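PDB 1Y8C: S-adenosylmethionine-dependent methyltransferase from Clostridium acetobutylicum, which probably transfers a methyl group from S-adenosylmethionine to an acceptor substrate. Local coordinates for residues K12-D17 against Y166-Q171; K21-F26 against C107-T112. All coordinates share one frame; numbering follows the deposited sequence.

Contact 1: K12-D17 against Y166-Q171; sequences KLIRAD and YYWENQ
Leu13 and Ile14, in the last turn of helix 3-15, meet Tyr166 and Trp168 of strand 164-173 with the backbones well apart: the closest CA atoms, those of Ile14 and Trp168, are 8.9 Å from each other. The contact packs the N-terminal helix against the four-stranded antiparallel sheet that stands beside the Rossmann-like methyltransferase sheet. Residues alternate along the strand, and Tyr166 and Trp168 both direct their rings to the helix. No hydrogen bond crosses, and side chains fill the gap. Ile14 provides the larger share of the helix side, its two branches serving different rings. Its first torsion (chi1 -48°) sets CG1 beside the backbone N and CG2 trans to it, which lays the CG2 methyl over the face of the Trp168 six-membered ring, 3.8 Å from the centroid and 27° off the normal, a CH-pi contact. The other branch ends in CD1, which sits over a face of the Tyr166 ring, displaced toward the rim on the CZ side; this second CH-pi contact measures 4.1 Å from CD1 to the centroid and lies 18° off the normal. CD1 also reaches CE3 of Trp168 at 3.8 Å, and so bridges the two aromatics. Leu13 approaches Tyr166 obliquely, with CB and CD1 both near CE2. Elsewhere the Tyr166 ring meets Tyr159 at nearly parallel planes and Phe183 at a steeper tilt, so the aromatic layer continues into strands 157-161 and 176-186, while Trp168 rests on Met179, Ile181 and Leu152. Just beyond the helix, Ala16 takes a positive phi, and the chain turns away from the strand. The shortest approach in the contact is at Ile14 CG2, 3.5 Å from Trp168 CH2 and equally near CZ3.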
loop_
_atom_site.group_PDB
_atom_site.type_symbol
_atom_site.label_atom_id
_atom_site.label_comp_id
_atom_site.label_asym_id
_atom_site.label_seq_id
_atom_site.Cartn_x
_atom_site.Cartn_y
_atom_site.Cartn_z
ATOM N N LYS A 12 2.630 12.558 -3.137
ATOM C CA LYS A 12 2.484 13.445 -4.288
ATOM C C LYS A 12 3.789 13.643 -5.063
ATOM O O LYS A 12 3.768 13.794 -6.278
ATOM C CB LYS A 12 1.950 14.811 -3.843
ATOM C CG LYS A 12 2.000 15.874 -4.934
ATOM C CD LYS A 12 1.640 17.258 -4.391
ATOM C CE LYS A 12 1.806 18.354 -5.459
ATOM N NZ LYS A 12 0.881 18.174 -6.639
ATOM N N LEU A 13 4.918 13.632 -4.365
ATOM C CA LEU A 13 6.184 13.842 -5.035
ATOM C C LEU A 13 6.948 12.560 -5.360
ATOM O O LEU A 13 7.423 12.384 -6.485
ATOM C CB LEU A 13 7.060 14.787 -4.206
ATOM C CG LEU A 13 6.438 16.149 -3.857
ATOM C CD1 LEU A 13 7.419 16.957 -3.021
ATOM C CD2 LEU A 13 6.070 16.912 -5.120
ATOM N N ILE A 14 7.063 11.653 -4.399
ATOM C CA ILE A 14 7.805 10.425 -4.644
ATOM C C ILE A 14 7.005 9.398 -5.444
ATOM O O ILE A 14 7.474 8.909 -6.473
ATOM C CB ILE A 14 8.280 9.795 -3.321
ATOM C CG1 ILE A 14 8.941 10.863 -2.440
ATOM C CG2 ILE A 14 9.258 8.680 -3.607
ATOM C CD1 ILE A 14 10.064 11.636 -3.116
ATOM N N ARG A 15 5.801 9.074 -4.973
ATOM C CA ARG A 15 4.940 8.110 -5.667
ATOM C C ARG A 15 4.473 8.692 -7.012
ATOM O O ARG A 15 4.611 8.051 -8.054
ATOM C CB ARG A 15 3.736 7.746 -4.782
ATOM C CG ARG A 15 4.124 7.110 -3.448
ATOM C CD ARG A 15 3.263 5.896 -3.126
ATOM N NE ARG A 15 4.026 4.843 -2.455
ATOM C CZ ARG A 15 4.433 4.887 -1.188
ATOM N NH1 ARG A 15 4.149 5.934 -0.430
ATOM N NH2 ARG A 15 5.133 3.885 -0.679
ATOM N N ALA A 16 3.920 9.904 -6.966
ATOM C CA ALA A 16 3.457 10.630 -8.149
ATOM C C ALA A 16 2.249 10.083 -8.915
ATOM O O ALA A 16 1.644 10.806 -9.714
ATOM C CB ALA A 16 4.630 10.833 -9.123
ATOM N N ASP A 17 1.893 8.823 -8.704
ATOM C CA ASP A 17 0.754 8.267 -9.426
ATOM C C ASP A 17 -0.339 7.774 -8.477
ATOM O O ASP A 17 -1.007 6.775 -8.738
ATOM C CB ASP A 17 1.223 7.124 -10.337
ATOM C CG ASP A 17 1.679 5.893 -9.558
ATOM O OD1 ASP A 17 2.335 6.042 -8.509
ATOM O OD2 ASP A 17 1.386 4.776 -10.017
ATOM N N TYR A 166 14.162 18.284 -1.672
ATOM C CA TYR A 166 14.561 16.909 -1.412
ATOM C C TYR A 166 15.590 16.351 -2.387
ATOM O O TYR A 166 15.603 16.707 -3.561
ATOM C CB TYR A 166 13.321 15.989 -1.365
ATOM C CG TYR A 166 12.761 15.519 -2.700
ATOM C CD1 TYR A 166 13.500 14.672 -3.528
ATOM C CD2 TYR A 166 11.472 15.889 -3.116
ATOM C CE1 TYR A 166 12.983 14.197 -4.732
ATOM C CE2 TYR A 166 10.939 15.419 -4.328
ATOM C CZ TYR A 166 11.705 14.569 -5.134
ATOM O OH TYR A 166 11.218 14.075 -6.336
ATOM N N TYR A 167 16.467 15.488 -1.879
ATOM C CA TYR A 167 17.482 14.836 -2.690
ATOM C C TYR A 167 17.185 13.351 -2.559
ATOM O O TYR A 167 17.167 12.805 -1.453
ATOM C CB TYR A 167 18.880 15.151 -2.169
ATOM C CG TYR A 167 19.964 14.334 -2.815
ATOM C CD1 TYR A 167 20.004 14.156 -4.196
ATOM C CD2 TYR A 167 20.969 13.754 -2.053
ATOM C CE1 TYR A 167 21.020 13.423 -4.803
ATOM C CE2 TYR A 167 21.986 13.017 -2.650
ATOM C CZ TYR A 167 22.006 12.856 -4.026
ATOM O OH TYR A 167 23.019 12.126 -4.612
ATOM N N TRP A 168 16.948 12.701 -3.688
ATOM C CA TRP A 168 16.596 11.284 -3.701
ATOM C C TRP A 168 17.630 10.455 -4.464
ATOM O O TRP A 168 17.841 10.666 -5.647
ATOM C CB TRP A 168 15.191 11.163 -4.322
ATOM C CG TRP A 168 14.679 9.773 -4.581
ATOM C CD1 TRP A 168 15.305 8.596 -4.278
ATOM C CD2 TRP A 168 13.449 9.418 -5.226
ATOM N NE1 TRP A 168 14.547 7.537 -4.693
ATOM C CE2 TRP A 168 13.402 8.007 -5.271
ATOM C CE3 TRP A 168 12.381 10.151 -5.756
ATOM C CZ2 TRP A 168 12.321 7.309 -5.850
ATOM C CZ3 TRP A 168 11.305 9.456 -6.331
ATOM C CH2 TRP A 168 11.286 8.052 -6.365
ATOM N N GLU A 169 18.282 9.524 -3.780
ATOM C CA GLU A 169 19.275 8.679 -4.435
ATOM C C GLU A 169 18.791 7.224 -4.495
ATOM O O GLU A 169 18.390 6.650 -3.484
ATOM C CB GLU A 169 20.610 8.736 -3.687
ATOM C CG GLU A 169 21.826 8.676 -4.602
ATOM C CD GLU A 169 23.032 8.005 -3.963
ATOM O OE1 GLU A 169 23.425 8.410 -2.850
ATOM O OE2 GLU A 169 23.591 7.075 -4.585
ATOM N N ASN A 170 18.824 6.640 -5.687
ATOM C CA ASN A 170 18.390 5.268 -5.876
ATOM C C ASN A 170 19.559 4.345 -6.126
ATOM O O ASN A 170 20.465 4.663 -6.889
ATOM C CB ASN A 170 17.418 5.170 -7.056
ATOM C CG ASN A 170 15.989 5.516 -6.670
ATOM O OD1 ASN A 170 15.292 6.224 -7.401
ATOM N ND2 ASN A 170 15.537 5.005 -5.530
ATOM N N GLN A 171 19.540 3.196 -5.471
ATOM C CA GLN A 171 20.588 2.209 -5.641
ATOM C C GLN A 171 19.887 0.897 -5.967
ATOM O O GLN A 171 19.142 0.364 -5.146
ATOM C CB GLN A 171 21.411 2.108 -4.349
ATOM C CG GLN A 171 22.019 0.741 -4.054
ATOM C CD GLN A 171 22.957 0.249 -5.139
ATOM O OE1 GLN A 171 23.318 -0.930 -5.167
ATOM N NE2 GLN A 171 23.367 1.147 -6.030
#

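Contact 2: K21-F26 against C107-T112; sequences KKWSDF and CCLDST
Trp23 on helix 20-32 extends its indole toward Cys108 and Leu109, in the loop that follows strand 104-107. The close part of this small contact is concentrated at the far rim of the six-membered ring, where CZ3 lies 3.7 Å from Leu109 CD2 and neighbouring CH2 is 4.0 Å from the same methyl. Leu109 CG is anti to the carbonyl carbon (chi1 -62°), and from there the CD2 branch reaches back to the indole, crossing it at a slant. Cys108 is more loosely engaged: its CB stands 4.1 Å from Trp23 CZ3. Tyr226 stacks on the indole, and the Trp23 side chain also touches Asp141. Toward solvent, Leu109 is partly exposed, whereas Trp23 and Cys108 are buried.

The loop is shaped by a type I' turn from Cys108 to Ser111, closed by Ser111 N donating to Cys108 O at 3.2 Å, with a weak bond from Ser111 OG to the same oxygen. Asp141 binds Asp110 N and, weakly, Leu109 N. The strand order 3-2-1-4-5-7-6 is that of the Rossmann-like class I methyltransferases, and here the indole from helix 20-32 packs on the loop after its fourth strand.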
loop_
_atom_site.group_PDB
_atom_site.type_symbol
_atom_site.label_atom_id
_atom_site.label_comp_id
_atom_site.label_asym_id
_atom_site.label_seq_id
_atom_site.Cartn_x
_atom_site.Cartn_y
_atom_site.Cartn_z
ATOM N N LYS A 21 -9.268 9.037 -3.871
ATOM C CA LYS A 21 -10.632 8.821 -4.352
ATOM C C LYS A 21 -10.654 7.871 -5.544
ATOM O O LYS A 21 -11.455 6.929 -5.571
ATOM C CB LYS A 21 -11.292 10.156 -4.731
ATOM C CG LYS A 21 -11.585 11.065 -3.526
ATOM C CD LYS A 21 -11.693 12.557 -3.912
ATOM C CE LYS A 21 -11.742 13.490 -2.677
ATOM N NZ LYS A 21 -12.887 13.222 -1.726
ATOM N N LYS A 22 -9.773 8.094 -6.518
ATOM C CA LYS A 22 -9.758 7.220 -7.679
ATOM C C LYS A 22 -9.598 5.759 -7.252
ATOM O O LYS A 22 -10.399 4.902 -7.630
ATOM C CB LYS A 22 -8.630 7.590 -8.633
ATOM C CG LYS A 22 -8.486 6.580 -9.757
ATOM C CD LYS A 22 -7.234 6.800 -10.568
ATOM C CE LYS A 22 -7.094 5.710 -11.622
ATOM N NZ LYS A 22 -5.824 5.817 -12.392
ATOM N N TRP A 23 -8.571 5.483 -6.456
ATOM C CA TRP A 23 -8.323 4.123 -6.001
ATOM C C TRP A 23 -9.486 3.593 -5.167
ATOM O O TRP A 23 -9.993 2.494 -5.423
ATOM C CB TRP A 23 -7.019 4.046 -5.195
ATOM C CG TRP A 23 -5.771 4.283 -6.003
ATOM C CD1 TRP A 23 -5.692 4.814 -7.260
ATOM C CD2 TRP A 23 -4.419 4.055 -5.581
ATOM N NE1 TRP A 23 -4.376 4.933 -7.645
ATOM C CE2 TRP A 23 -3.571 4.475 -6.631
ATOM C CE3 TRP A 23 -3.837 3.537 -4.411
ATOM C CZ2 TRP A 23 -2.176 4.395 -6.554
ATOM C CZ3 TRP A 23 -2.448 3.457 -4.329
ATOM C CH2 TRP A 23 -1.634 3.885 -5.397
ATOM N N SER A 24 -9.920 4.359 -4.174
ATOM C CA SER A 24 -11.024 3.890 -3.353
ATOM C C SER A 24 -12.251 3.588 -4.214
ATOM O O SER A 24 -12.867 2.538 -4.058
ATOM C CB SER A 24 -11.353 4.895 -2.232
ATOM O OG SER A 24 -11.445 6.219 -2.710
ATOM N N ASP A 25 -12.595 4.480 -5.140
ATOM C CA ASP A 25 -13.757 4.241 -6.003
ATOM C C ASP A 25 -13.548 2.978 -6.819
ATOM O O ASP A 25 -14.459 2.155 -6.943
ATOM C CB ASP A 25 -13.995 5.417 -6.948
ATOM C CG ASP A 25 -14.378 6.688 -6.208
ATOM O OD1 ASP A 25 -14.461 6.645 -4.948
ATOM O OD2 ASP A 25 -14.594 7.727 -6.877
ATOM N N PHE A 26 -12.354 2.826 -7.387
ATOM C CA PHE A 26 -12.067 1.639 -8.172
ATOM C C PHE A 26 -12.286 0.404 -7.306
ATOM O O PHE A 26 -12.853 -0.591 -7.764
ATOM C CB PHE A 26 -10.623 1.626 -8.669
ATOM C CG PHE A 26 -10.252 0.355 -9.399
ATOM C CD1 PHE A 26 -10.668 0.141 -10.710
ATOM C CD2 PHE A 26 -9.489 -0.623 -8.777
ATOM C CE1 PHE A 26 -10.336 -1.032 -11.394
ATOM C CE2 PHE A 26 -9.148 -1.807 -9.447
ATOM C CZ PHE A 26 -9.570 -2.006 -10.761
ATOM N N CYS A 107 -4.229 -3.571 0.700
ATOM C CA CYS A 107 -2.842 -3.308 1.017
ATOM C C CYS A 107 -2.317 -2.593 -0.208
ATOM O O CYS A 107 -1.942 -3.219 -1.205
ATOM C CB CYS A 107 -2.089 -4.604 1.261
ATOM S SG CYS A 107 -0.415 -4.309 1.779
ATOM N N CYS A 108 -2.309 -1.271 -0.119
ATOM C CA CYS A 108 -1.898 -0.426 -1.232
ATOM C C CYS A 108 -0.561 0.305 -1.056
ATOM O O CYS A 108 0.214 0.002 -0.141
ATOM C CB CYS A 108 -3.021 0.582 -1.494
ATOM S SG CYS A 108 -4.676 -0.215 -1.565
ATOM N N LEU A 109 -0.297 1.256 -1.954
ATOM C CA LEU A 109 0.917 2.068 -1.920
ATOM C C LEU A 109 2.188 1.242 -1.883
ATOM O O LEU A 109 3.085 1.503 -1.082
ATOM C CB LEU A 109 0.883 2.997 -0.709
ATOM C CG LEU A 109 -0.273 4.002 -0.693
ATOM C CD1 LEU A 109 -0.289 4.757 0.623
ATOM C CD2 LEU A 109 -0.109 4.967 -1.873
ATOM N N ASP A 110 2.260 0.254 -2.763
ATOM C CA ASP A 110 3.411 -0.639 -2.869
ATOM C C ASP A 110 3.972 -1.185 -1.556
ATOM O O ASP A 110 5.165 -1.491 -1.473
ATOM C CB ASP A 110 4.549 0.006 -3.710
ATOM C CG ASP A 110 4.779 1.489 -3.396
ATOM O OD1 ASP A 110 3.974 2.330 -3.838
ATOM O OD2 ASP A 110 5.771 1.821 -2.718
ATOM N N SER A 111 3.126 -1.346 -0.541
ATOM C CA SER A 111 3.619 -1.879 0.734
ATOM C C SER A 111 4.167 -3.290 0.586
ATOM O O SER A 111 5.154 -3.649 1.213
ATOM C CB SER A 111 2.521 -1.849 1.792
ATOM O OG SER A 111 2.324 -0.516 2.244
ATOM N N THR A 112 3.523 -4.081 -0.254
ATOM C CA THR A 112 3.956 -5.440 -0.513
ATOM C C THR A 112 5.429 -5.488 -0.951
ATOM O O THR A 112 6.131 -6.448 -0.647
ATOM C CB THR A 112 3.060 -6.089 -1.601
ATOM O OG1 THR A 112 1.718 -6.187 -1.104
ATOM C CG2 THR A 112 3.561 -7.480 -1.993
#

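How the contacts relate
From the N terminus, helix 3-15 supplies the first side of contact 1, and helix 20-32 supplies that of contact 2. The chain then passes through the first strands of the mixed sheet to 107-112, where contact 2 closes the inner loop, and reaches 166-171 in the antiparallel sheet, where contact 1 closes the outer one. Along the sequence, loop 21-112 thus falls within loop 12-171. Contact 2 ties helix 20-32 to the loop leaving strand 104-107 of the mixed sheet; contact 1 ties helix 3-15 to the antiparallel sheet. The two meet directly: Arg15 NE forms a salt bridge with Asp110 OD1 at 2.9 Å, and Arg237 also pairs with Asp110 and with Asp17.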